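Local coordinates for protein CyaB (Pseudomonas aeruginosa, PDB 3R5G) that probably acts as an adenylate cyclase, making cyclic AMP from ATP, this chain being the catalytic domain of a longer membrane protein, at residues Thr5-Asp16 and Ile110-Val121; Asp55-Phe65 and Tyr132-Asn140. All blocks are in the same frame, centred on the assembly; numbering follows the deposited sequence.

Contact 1 (Thr5-Asp16 and Ile110-Val121)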
loop_
_atom_site.group_PDB
_atom_site.type_symbol
_atom_site.label_atom_id
_atom_site.label_comp_id
_atom_site.label_asym_id
_atom_site.label_seq_id
_atom_site.Cartn_x
_atom_site.Cartn_y
_atom_site.Cartn_z
ATOM N N THR A 5 1.551 -22.097 -0.775
ATOM C CA THR A 5 0.661 -21.158 -1.554
ATOM C C THR A 5 -0.555 -21.743 -2.336
ATOM O O THR A 5 -0.409 -22.656 -3.152
ATOM C CB THR A 5 1.572 -20.352 -2.558
ATOM O OG1 THR A 5 2.700 -19.845 -1.838
ATOM C CG2 THR A 5 0.774 -19.202 -3.206
ATOM N N GLN A 6 -1.765 -21.143 -2.177
ATOM C CA GLN A 6 -2.980 -21.628 -2.864
ATOM C C GLN A 6 -3.796 -20.527 -3.531
ATOM O O GLN A 6 -3.558 -19.381 -3.215
ATOM C CB GLN A 6 -3.929 -22.331 -1.905
ATOM C CG GLN A 6 -3.717 -22.069 -0.474
ATOM C CD GLN A 6 -3.764 -23.387 0.337
ATOM O OE1 GLN A 6 -2.784 -24.132 0.379
ATOM N NE2 GLN A 6 -4.897 -23.665 0.974
ATOM N N ARG A 7 -4.678 -20.895 -4.440
ATOM C CA ARG A 7 -5.616 -19.950 -5.108
ATOM C C ARG A 7 -6.947 -20.205 -4.468
ATOM O O ARG A 7 -7.400 -21.334 -4.480
ATOM C CB ARG A 7 -5.736 -20.259 -6.590
ATOM C CG ARG A 7 -6.354 -19.134 -7.380
ATOM C CD ARG A 7 -5.476 -18.736 -8.571
ATOM N NE ARG A 7 -6.203 -17.822 -9.446
ATOM C CZ ARG A 7 -7.411 -18.092 -9.938
ATOM N NH1 ARG A 7 -7.993 -19.248 -9.637
ATOM N NH2 ARG A 7 -8.042 -17.205 -10.732
ATOM N N LYS A 8 -7.583 -19.172 -3.887
ATOM C CA LYS A 8 -8.802 -19.388 -3.096
ATOM C C LYS A 8 -9.748 -18.188 -3.302
ATOM O O LYS A 8 -9.226 -17.085 -3.519
ATOM C CB LYS A 8 -8.446 -19.477 -1.623
ATOM C CG LYS A 8 -7.709 -20.781 -1.297
ATOM C CD LYS A 8 -7.136 -20.646 0.132
ATOM C CE LYS A 8 -8.211 -20.904 1.154
ATOM N NZ LYS A 8 -7.597 -21.859 2.164
ATOM N N LYS A 9 -11.054 -18.433 -3.183
ATOM C CA LYS A 9 -12.072 -17.302 -3.310
ATOM C C LYS A 9 -12.044 -16.614 -1.939
ATOM O O LYS A 9 -12.319 -17.240 -0.911
ATOM C CB LYS A 9 -13.425 -17.877 -3.579
ATOM C CG LYS A 9 -14.424 -16.650 -3.801
ATOM C CD LYS A 9 -15.697 -17.177 -4.344
ATOM C CE LYS A 9 -15.688 -17.307 -5.838
ATOM N NZ LYS A 9 -17.123 -17.613 -6.225
ATOM N N LEU A 10 -11.700 -15.334 -1.919
ATOM C CA LEU A 10 -11.655 -14.523 -0.726
ATOM C C LEU A 10 -12.528 -13.290 -0.917
ATOM O O LEU A 10 -12.733 -12.863 -2.025
ATOM C CB LEU A 10 -10.256 -14.062 -0.445
ATOM C CG LEU A 10 -9.132 -15.097 -0.413
ATOM C CD1 LEU A 10 -7.830 -14.391 -0.093
ATOM C CD2 LEU A 10 -9.408 -16.072 0.657
ATOM N N THR A 11 -12.991 -12.733 0.213
ATOM C CA THR A 11 -13.464 -11.317 0.223
ATOM C C THR A 11 -12.344 -10.533 0.862
ATOM O O THR A 11 -11.868 -10.828 1.984
ATOM C CB THR A 11 -14.830 -11.201 0.884
ATOM O OG1 THR A 11 -15.807 -11.885 0.110
ATOM C CG2 THR A 11 -15.273 -9.666 0.919
ATOM N N VAL A 12 -11.959 -9.472 0.187
ATOM C CA VAL A 12 -10.822 -8.631 0.560
ATOM C C VAL A 12 -11.258 -7.205 0.862
ATOM O O VAL A 12 -12.085 -6.660 0.101
ATOM C CB VAL A 12 -9.721 -8.552 -0.578
ATOM C CG1 VAL A 12 -8.584 -7.661 -0.199
ATOM C CG2 VAL A 12 -9.305 -9.992 -0.991
ATOM N N PHE A 13 -10.831 -6.650 1.998
ATOM C CA PHE A 13 -11.294 -5.371 2.526
ATOM C C PHE A 13 -10.075 -4.476 2.688
ATOM O O PHE A 13 -9.024 -4.902 3.236
ATOM C CB PHE A 13 -11.890 -5.693 3.936
ATOM C CG PHE A 13 -12.119 -4.488 4.746
ATOM C CD1 PHE A 13 -13.432 -3.945 4.801
ATOM C CD2 PHE A 13 -11.076 -3.849 5.469
ATOM C CE1 PHE A 13 -13.681 -2.830 5.605
ATOM C CE2 PHE A 13 -11.351 -2.664 6.285
ATOM C CZ PHE A 13 -12.653 -2.156 6.347
ATOM N N PHE A 14 -10.203 -3.229 2.191
ATOM C CA PHE A 14 -9.273 -2.201 2.487
ATOM C C PHE A 14 -9.943 -1.002 3.051
ATOM O O PHE A 14 -11.044 -0.649 2.591
ATOM C CB PHE A 14 -8.512 -1.691 1.202
ATOM C CG PHE A 14 -7.457 -2.647 0.675
ATOM C CD1 PHE A 14 -7.792 -3.673 -0.123
ATOM C CD2 PHE A 14 -6.111 -2.512 1.083
ATOM C CE1 PHE A 14 -6.814 -4.514 -0.676
ATOM C CE2 PHE A 14 -5.152 -3.441 0.644
ATOM C CZ PHE A 14 -5.503 -4.393 -0.306
ATOM N N SER A 15 -9.295 -0.318 3.955
ATOM C CA SER A 15 -9.839 0.972 4.426
ATOM C C SER A 15 -8.756 1.969 4.680
ATOM O O SER A 15 -7.603 1.608 4.864
ATOM C CB SER A 15 -10.632 0.798 5.693
ATOM O OG SER A 15 -9.773 0.366 6.802
ATOM N N ASP A 16 -9.116 3.254 4.695
ATOM C CA ASP A 16 -8.194 4.235 5.227
ATOM C C ASP A 16 -8.989 5.369 5.858
ATOM O O ASP A 16 -10.251 5.391 5.765
ATOM C CB ASP A 16 -7.228 4.781 4.148
ATOM C CG ASP A 16 -7.902 5.624 3.095
ATOM O OD1 ASP A 16 -8.587 6.592 3.388
ATOM O OD2 ASP A 16 -7.748 5.267 1.911
ATOM N N ILE A 110 -13.725 7.320 7.801
ATOM C CA ILE A 110 -13.244 6.091 7.191
ATOM C C ILE A 110 -13.855 5.938 5.829
ATOM O O ILE A 110 -14.998 6.339 5.590
ATOM C CB ILE A 110 -13.572 4.859 8.139
ATOM C CG1 ILE A 110 -12.862 3.603 7.613
ATOM C CG2 ILE A 110 -15.166 4.744 8.393
ATOM C CD1 ILE A 110 -13.131 2.505 8.649
ATOM N N ARG A 111 -13.066 5.386 4.922
ATOM C CA ARG A 111 -13.607 4.873 3.665
ATOM C C ARG A 111 -13.104 3.482 3.413
ATOM O O ARG A 111 -12.013 3.110 3.873
ATOM C CB ARG A 111 -13.276 5.802 2.520
ATOM C CG ARG A 111 -11.855 5.790 2.198
ATOM C CD ARG A 111 -11.603 6.790 1.087
ATOM N NE ARG A 111 -10.159 6.748 0.833
ATOM C CZ ARG A 111 -9.607 7.095 -0.319
ATOM N NH1 ARG A 111 -8.291 6.950 -0.475
ATOM N NH2 ARG A 111 -10.366 7.552 -1.306
ATOM N N MET A 112 -13.896 2.732 2.652
ATOM C CA MET A 112 -13.659 1.299 2.482
ATOM C C MET A 112 -13.954 0.799 1.103
ATOM O O MET A 112 -14.931 1.293 0.492
ATOM C CB MET A 112 -14.586 0.515 3.469
ATOM C CG MET A 112 -14.321 0.997 4.891
ATOM S SD MET A 112 -15.485 0.164 6.039
ATOM C CE MET A 112 -16.111 1.568 6.726
ATOM N N GLY A 113 -13.205 -0.219 0.670
ATOM C CA GLY A 113 -13.430 -0.882 -0.592
ATOM C C GLY A 113 -13.444 -2.387 -0.352
ATOM O O GLY A 113 -12.551 -2.818 0.419
ATOM N N ILE A 114 -14.322 -3.148 -0.979
ATOM C CA ILE A 114 -14.432 -4.600 -0.703
ATOM C C ILE A 114 -14.654 -5.251 -2.026
ATOM O O ILE A 114 -15.548 -4.806 -2.792
ATOM C CB ILE A 114 -15.557 -4.871 0.309
ATOM C CG1 ILE A 114 -15.284 -4.074 1.564
ATOM C CG2 ILE A 114 -15.637 -6.372 0.556
ATOM C CD1 ILE A 114 -16.464 -4.209 2.616
ATOM N N ASN A 115 -13.961 -6.361 -2.297
ATOM C CA ASN A 115 -14.204 -7.116 -3.494
ATOM C C ASN A 115 -14.091 -8.564 -3.156
ATOM O O ASN A 115 -13.354 -8.936 -2.221
ATOM C CB ASN A 115 -13.130 -6.726 -4.545
ATOM C CG ASN A 115 -13.214 -7.558 -5.827
ATOM O OD1 ASN A 115 -14.306 -7.699 -6.412
ATOM N ND2 ASN A 115 -12.103 -8.167 -6.217
ATOM N N THR A 116 -14.683 -9.445 -3.902
ATOM C CA THR A 116 -14.631 -10.895 -3.715
ATOM C C THR A 116 -14.186 -11.530 -5.024
ATOM O O THR A 116 -14.605 -11.143 -6.085
ATOM C CB THR A 116 -16.019 -11.393 -3.436
ATOM O OG1 THR A 116 -16.564 -10.742 -2.281
ATOM C CG2 THR A 116 -16.103 -12.981 -3.263
ATOM N N GLY A 117 -13.249 -12.451 -4.939
ATOM C CA GLY A 117 -12.789 -13.205 -6.141
ATOM C C GLY A 117 -11.592 -14.054 -5.762
ATOM O O GLY A 117 -11.165 -14.108 -4.590
ATOM N N TYR A 118 -11.118 -14.828 -6.771
ATOM C CA TYR A 118 -9.985 -15.717 -6.501
ATOM C C TYR A 118 -8.721 -15.003 -6.370
ATOM O O TYR A 118 -8.346 -14.161 -7.188
ATOM C CB TYR A 118 -9.919 -16.765 -7.678
ATOM C CG TYR A 118 -11.030 -17.790 -7.512
ATOM C CD1 TYR A 118 -10.869 -18.956 -6.688
ATOM C CD2 TYR A 118 -12.240 -17.661 -8.156
ATOM C CE1 TYR A 118 -11.921 -19.888 -6.488
ATOM C CE2 TYR A 118 -13.232 -18.613 -7.991
ATOM C CZ TYR A 118 -13.072 -19.699 -7.151
ATOM O OH TYR A 118 -14.119 -20.632 -7.002
ATOM N N CYS A 119 -7.990 -15.322 -5.293
ATOM C CA CYS A 119 -6.730 -14.688 -4.939
ATOM C C CYS A 119 -5.670 -15.734 -4.656
ATOM O O CYS A 119 -6.025 -16.830 -4.371
ATOM C CB CYS A 119 -6.880 -13.868 -3.629
ATOM S SG CYS A 119 -8.069 -12.498 -3.757
ATOM N N THR A 120 -4.406 -15.372 -4.749
ATOM C CA THR A 120 -3.301 -16.306 -4.375
ATOM C C THR A 120 -2.862 -15.962 -2.976
ATOM O O THR A 120 -2.505 -14.790 -2.636
ATOM C CB THR A 120 -2.129 -16.153 -5.344
ATOM O OG1 THR A 120 -2.590 -16.357 -6.681
ATOM C CG2 THR A 120 -0.957 -17.048 -4.933
ATOM N N VAL A 121 -2.818 -16.983 -2.104
ATOM C CA VAL A 121 -2.445 -16.755 -0.690
ATOM C C VAL A 121 -1.240 -17.597 -0.298
ATOM O O VAL A 121 -1.173 -18.751 -0.682
ATOM C CB VAL A 121 -3.489 -17.234 0.374
ATOM C CG1 VAL A 121 -3.320 -16.424 1.755
ATOM C CG2 VAL A 121 -4.851 -17.228 -0.228
HETATM O O HOH W 1 -8.293 -14.467 -10.100
#
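Tyr118 lies between two long side chains of the facing strand. Its CB sits over one face of the Arg7 guanidinium, 3.4 Å above that plane, and guanidinium and ring planes are only 7° apart. This is antiparallel pairing within the sheet of the cyclase catalytic domain: strand 6-16 runs unbroken from the Gln6-Val121 pair to the Asp16-Arg111 pair, although its partner turns a corner at Gly117. Over one face of the Tyr118 ring comes Lys9 CB, in a CH-pi contact 4.1 Å from the centroid. Further along, toward the Asp16 end, Met112 SD lies at the edge of the Phe13 ring, 3.5 Å from CE1, a Met-aromatic contact.

Arg111 meets Asp16 side-on. Arg111 NE reaches both Asp16 OD1 and OD2 at 3.0 Å, while Arg111 NH1 meets the syn lone pair of OD2. Asp16 CG is tucked between its own backbone N and carbonyl carbon (chi1 68°), which turns the carboxylate across to the guanidinium edge. Arg18 makes a salt bridge to Asp16 OD1, and Arg111 NH2 donates a hydrogen bond to Ser149 O. In the buried middle, Leu10 CD1 packs 3.7 Å from Cys119 CB and Val12 CG2 reaches the same cysteine's SG, on the face that Ile134 and helix 137-148 cover. The face carrying Thr11 and Phe13 is met by helix 74-100. There Thr11 OG1 and Thr116 OG1 are hydrogen-bonded at 2.8 Å, Thr116 having Thr160 as a further partner, and Thr11 CG2 presses on Ile114 CG2 at 3.3 Å, tighter than usual van der Waals contact.

Contact 2 (Asp55-Phe65 and Tyr132-Asn140)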
loop_
_atom_site.group_PDB
_atom_site.type_symbol
_atom_site.label_atom_id
_atom_site.label_comp_id
_atom_site.label_asym_id
_atom_site.label_seq_id
_atom_site.Cartn_x
_atom_site.Cartn_y
_atom_site.Cartn_z
ATOM N N ASP A 55 -4.319 -8.587 7.676
ATOM C CA ASP A 55 -3.131 -8.834 6.873
ATOM C C ASP A 55 -2.041 -7.941 7.311
ATOM O O ASP A 55 -0.943 -8.398 7.688
ATOM C CB ASP A 55 -3.365 -8.631 5.390
ATOM C CG ASP A 55 -2.118 -8.966 4.582
ATOM O OD1 ASP A 55 -1.017 -8.425 4.892
ATOM O OD2 ASP A 55 -2.268 -9.730 3.622
ATOM N N LYS A 56 -2.291 -6.660 7.273
ATOM C CA LYS A 56 -1.268 -5.688 7.621
ATOM C C LYS A 56 -1.935 -4.344 7.722
ATOM O O LYS A 56 -3.153 -4.131 7.291
ATOM C CB LYS A 56 -0.147 -5.599 6.573
ATOM C CG LYS A 56 -0.679 -5.075 5.220
ATOM C CD LYS A 56 0.391 -4.890 4.159
ATOM C CE LYS A 56 1.287 -6.116 4.039
ATOM N NZ LYS A 56 0.642 -7.102 3.164
ATOM N N PHE A 57 -1.191 -3.473 8.365
ATOM C CA PHE A 57 -1.469 -2.087 8.364
ATOM C C PHE A 57 -0.350 -1.378 7.604
ATOM O O PHE A 57 0.883 -1.733 7.692
ATOM C CB PHE A 57 -1.558 -1.489 9.773
ATOM C CG PHE A 57 -2.424 -2.253 10.717
ATOM C CD1 PHE A 57 -1.914 -2.641 11.942
ATOM C CD2 PHE A 57 -3.723 -2.619 10.400
ATOM C CE1 PHE A 57 -2.733 -3.368 12.834
ATOM C CE2 PHE A 57 -4.543 -3.289 11.260
ATOM C CZ PHE A 57 -4.040 -3.676 12.537
ATOM N N VAL A 58 -0.745 -0.382 6.829
ATOM C CA VAL A 58 0.207 0.493 6.152
ATOM C C VAL A 58 -0.154 1.906 6.560
ATOM O O VAL A 58 -1.072 2.507 5.986
ATOM C CB VAL A 58 0.194 0.319 4.650
ATOM C CG1 VAL A 58 1.270 1.215 4.018
ATOM C CG2 VAL A 58 0.461 -1.171 4.291
ATOM N N GLY A 59 0.526 2.469 7.541
ATOM C CA GLY A 59 0.043 3.677 8.202
ATOM C C GLY A 59 -1.416 3.503 8.739
ATOM O O GLY A 59 -1.721 2.616 9.569
ATOM N N ASP A 60 -2.356 4.322 8.239
ATOM C CA ASP A 60 -3.765 4.204 8.662
ATOM C C ASP A 60 -4.536 3.265 7.759
ATOM O O ASP A 60 -5.698 2.999 8.063
ATOM C CB ASP A 60 -4.460 5.572 8.585
ATOM C CG ASP A 60 -4.327 6.220 7.186
ATOM O OD1 ASP A 60 -3.228 6.281 6.632
ATOM O OD2 ASP A 60 -5.329 6.637 6.564
ATOM N N CYS A 61 -3.893 2.774 6.697
ATOM C CA CYS A 61 -4.565 1.798 5.852
ATOM C C CYS A 61 -4.650 0.390 6.457
ATOM O O CYS A 61 -3.631 -0.100 6.967
ATOM C CB CYS A 61 -3.815 1.699 4.548
ATOM S SG CYS A 61 -4.624 0.534 3.341
ATOM N N VAL A 62 -5.837 -0.210 6.514
ATOM C CA VAL A 62 -6.040 -1.530 7.070
ATOM C C VAL A 62 -6.464 -2.508 5.976
ATOM O O VAL A 62 -7.308 -2.203 5.139
ATOM C CB VAL A 62 -7.189 -1.483 8.045
ATOM C CG1 VAL A 62 -7.696 -2.817 8.520
ATOM C CG2 VAL A 62 -6.856 -0.611 9.279
ATOM N N MET A 63 -5.886 -3.702 5.877
ATOM C CA MET A 63 -6.205 -4.720 4.913
ATOM C C MET A 63 -6.628 -5.966 5.691
ATOM O O MET A 63 -5.877 -6.383 6.604
ATOM C CB MET A 63 -4.929 -4.992 4.150
ATOM C CG MET A 63 -5.076 -5.960 3.121
ATOM S SD MET A 63 -3.423 -6.333 2.336
ATOM C CE MET A 63 -3.966 -7.742 1.407
ATOM N N VAL A 64 -7.793 -6.506 5.410
ATOM C CA VAL A 64 -8.358 -7.690 6.080
ATOM C C VAL A 64 -8.881 -8.592 5.011
ATOM O O VAL A 64 -9.401 -8.082 3.979
ATOM C CB VAL A 64 -9.472 -7.301 7.052
ATOM C CG1 VAL A 64 -10.104 -8.556 7.746
ATOM C CG2 VAL A 64 -8.970 -6.197 8.041
ATOM N N PHE A 65 -8.732 -9.912 5.139
ATOM C CA PHE A 65 -9.394 -10.771 4.204
ATOM C C PHE A 65 -10.178 -11.879 4.856
ATOM O O PHE A 65 -9.871 -12.244 6.029
ATOM C CB PHE A 65 -8.441 -11.266 3.116
ATOM C CG PHE A 65 -7.246 -12.038 3.665
ATOM C CD1 PHE A 65 -7.314 -13.417 3.839
ATOM C CD2 PHE A 65 -6.084 -11.384 3.877
ATOM C CE1 PHE A 65 -6.103 -14.142 4.251
ATOM C CE2 PHE A 65 -4.867 -12.064 4.296
ATOM C CZ PHE A 65 -4.925 -13.450 4.515
ATOM N N TYR A 132 2.694 -14.005 5.644
ATOM C CA TYR A 132 1.569 -14.738 5.069
ATOM C C TYR A 132 0.561 -13.710 4.584
ATOM O O TYR A 132 0.132 -12.860 5.380
ATOM C CB TYR A 132 0.897 -15.486 6.253
ATOM C CG TYR A 132 -0.111 -16.387 5.796
ATOM C CD1 TYR A 132 0.221 -17.652 5.264
ATOM C CD2 TYR A 132 -1.448 -15.997 5.791
ATOM C CE1 TYR A 132 -0.738 -18.513 4.819
ATOM C CE2 TYR A 132 -2.416 -16.842 5.382
ATOM C CZ TYR A 132 -2.104 -18.099 4.867
ATOM O OH TYR A 132 -2.996 -19.015 4.426
ATOM N N THR A 133 0.271 -13.695 3.278
ATOM C CA THR A 133 -0.501 -12.546 2.701
ATOM C C THR A 133 -1.079 -12.981 1.371
ATOM O O THR A 133 -1.049 -14.157 1.025
ATOM C CB THR A 133 0.367 -11.301 2.637
ATOM O OG1 THR A 133 -0.362 -10.143 2.127
ATOM C CG2 THR A 133 1.615 -11.582 1.785
ATOM N N ILE A 134 -1.700 -12.063 0.605
ATOM C CA ILE A 134 -2.431 -12.417 -0.609
ATOM C C ILE A 134 -2.044 -11.428 -1.683
ATOM O O ILE A 134 -1.659 -10.250 -1.394
ATOM C CB ILE A 134 -3.995 -12.321 -0.353
ATOM C CG1 ILE A 134 -4.385 -10.935 0.241
ATOM C CG2 ILE A 134 -4.372 -13.417 0.720
ATOM C CD1 ILE A 134 -6.007 -10.725 0.300
ATOM N N ILE A 135 -2.138 -11.939 -2.903
ATOM C CA ILE A 135 -1.872 -11.120 -4.096
ATOM C C ILE A 135 -2.838 -11.499 -5.226
ATOM O O ILE A 135 -3.439 -12.593 -5.249
ATOM C CB ILE A 135 -0.404 -11.325 -4.537
ATOM C CG1 ILE A 135 -0.163 -12.775 -4.977
ATOM C CG2 ILE A 135 0.584 -10.892 -3.522
ATOM C CD1 ILE A 135 1.345 -13.060 -5.521
ATOM N N GLY A 136 -2.974 -10.623 -6.242
ATOM C CA GLY A 136 -3.761 -10.948 -7.393
ATOM C C GLY A 136 -4.585 -9.748 -7.822
ATOM O O GLY A 136 -4.711 -8.721 -7.058
ATOM N N ARG A 137 -5.063 -9.795 -9.053
ATOM C CA ARG A 137 -5.968 -8.752 -9.573
ATOM C C ARG A 137 -7.146 -8.415 -8.665
ATOM O O ARG A 137 -7.554 -7.258 -8.591
ATOM C CB ARG A 137 -6.427 -9.159 -10.977
ATOM C CG ARG A 137 -7.270 -8.221 -11.740
ATOM C CD ARG A 137 -7.464 -8.839 -13.192
ATOM N NE ARG A 137 -8.412 -9.958 -13.281
ATOM C CZ ARG A 137 -9.328 -10.096 -14.261
ATOM N NH1 ARG A 137 -9.449 -9.170 -15.225
ATOM N NH2 ARG A 137 -10.155 -11.150 -14.279
ATOM N N GLU A 138 -7.695 -9.422 -7.992
ATOM C CA GLU A 138 -8.885 -9.256 -7.165
ATOM C C GLU A 138 -8.514 -8.560 -5.874
ATOM O O GLU A 138 -9.300 -7.778 -5.305
ATOM C CB GLU A 138 -9.505 -10.621 -6.887
ATOM C CG GLU A 138 -10.038 -11.380 -8.148
ATOM C CD GLU A 138 -11.191 -10.785 -8.888
ATOM O OE1 GLU A 138 -11.787 -9.814 -8.517
ATOM O OE2 GLU A 138 -11.473 -11.318 -9.997
ATOM N N VAL A 139 -7.268 -8.733 -5.417
ATOM C CA VAL A 139 -6.799 -7.947 -4.323
ATOM C C VAL A 139 -6.628 -6.454 -4.745
ATOM O O VAL A 139 -7.038 -5.525 -4.033
ATOM C CB VAL A 139 -5.428 -8.459 -3.782
ATOM C CG1 VAL A 139 -4.962 -7.636 -2.621
ATOM C CG2 VAL A 139 -5.458 -9.927 -3.480
ATOM N N ASN A 140 -6.043 -6.233 -5.915
ATOM C CA ASN A 140 -5.840 -4.885 -6.363
ATOM C C ASN A 140 -7.197 -4.215 -6.613
ATOM O O ASN A 140 -7.275 -3.016 -6.323
ATOM C CB ASN A 140 -5.124 -4.913 -7.715
ATOM C CG ASN A 140 -3.701 -5.374 -7.582
ATOM O OD1 ASN A 140 -3.207 -5.621 -6.449
ATOM N ND2 ASN A 140 -3.035 -5.493 -8.700
HETATM O O HOH W 2 0.660 -10.412 6.480
HETATM O O HOH W 3 0.858 -8.151 0.960
#
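Thr133 OG1 is held from two directions. It donates to Asp55 OD2 across a modelled 2.5 Å, so short that the exact length deserves caution, and it accepts from a water 2.6 Å away that itself accepts a hydrogen bond from Lys56 NZ. The lysine also forms a salt bridge with the other carboxylate oxygen, NZ to Asp55 OD1 being 2.7 Å, coming in from above the carboxylate plane. Bends at chi3 and chi4 (49° and 84°) fold the lysine tip back over its neighbour. Asp55, Lys56, Thr133 and the water thus make one polar cluster, and a second water lies between Asp55 O and Tyr132 O.

Beside it the contact turns apolar. Ile134 CG2 stands over the centre of the Phe65 ring, a CH-pi contact with CG2 3.8 Å from the ring centroid, and its CD1 packs near the ring's CD2. Tyr132 CE2 arrives at the edge of that ring, while Tyr132 OH is hydrogen-bonded to Asp68 OD2. Met63, extended throughout, slides past Ile134 in the opposite direction; its CE lies 3.4 Å from Ile134 CG1, a tight fit, and also touches Val139 on the following helix. Phe57 of the second subunit packs on Lys56.

A hairpin lysine, on strands joined by a type II' turn, thus faces a threonine on strand 129-135, consistent with the adenine-selecting region of class III adenylyl cyclases.

Overall arrangement
From the N terminus the chain lays down strand 6-18, passes through helices 20-24 and 29-50, and makes the hairpin of strands 53-58 and 61-66, which returns to pair with strand 6-18. After helix 74-100, strands 109-116 and 118-124 come back along strand 6-18, and contact 1 closes a loop of 93 residues. Strand 129-135 then folds against strand 118-124 and reaches the hairpin, so contact 2 closes a loop of 66. The segments alternate, so the two closures cross. Their centres are 7 Å apart, joined by Phe13 N to Val64 O, by Asn115 to Glu138, and by Val121 packing on Ile134. Both reach the second subunit.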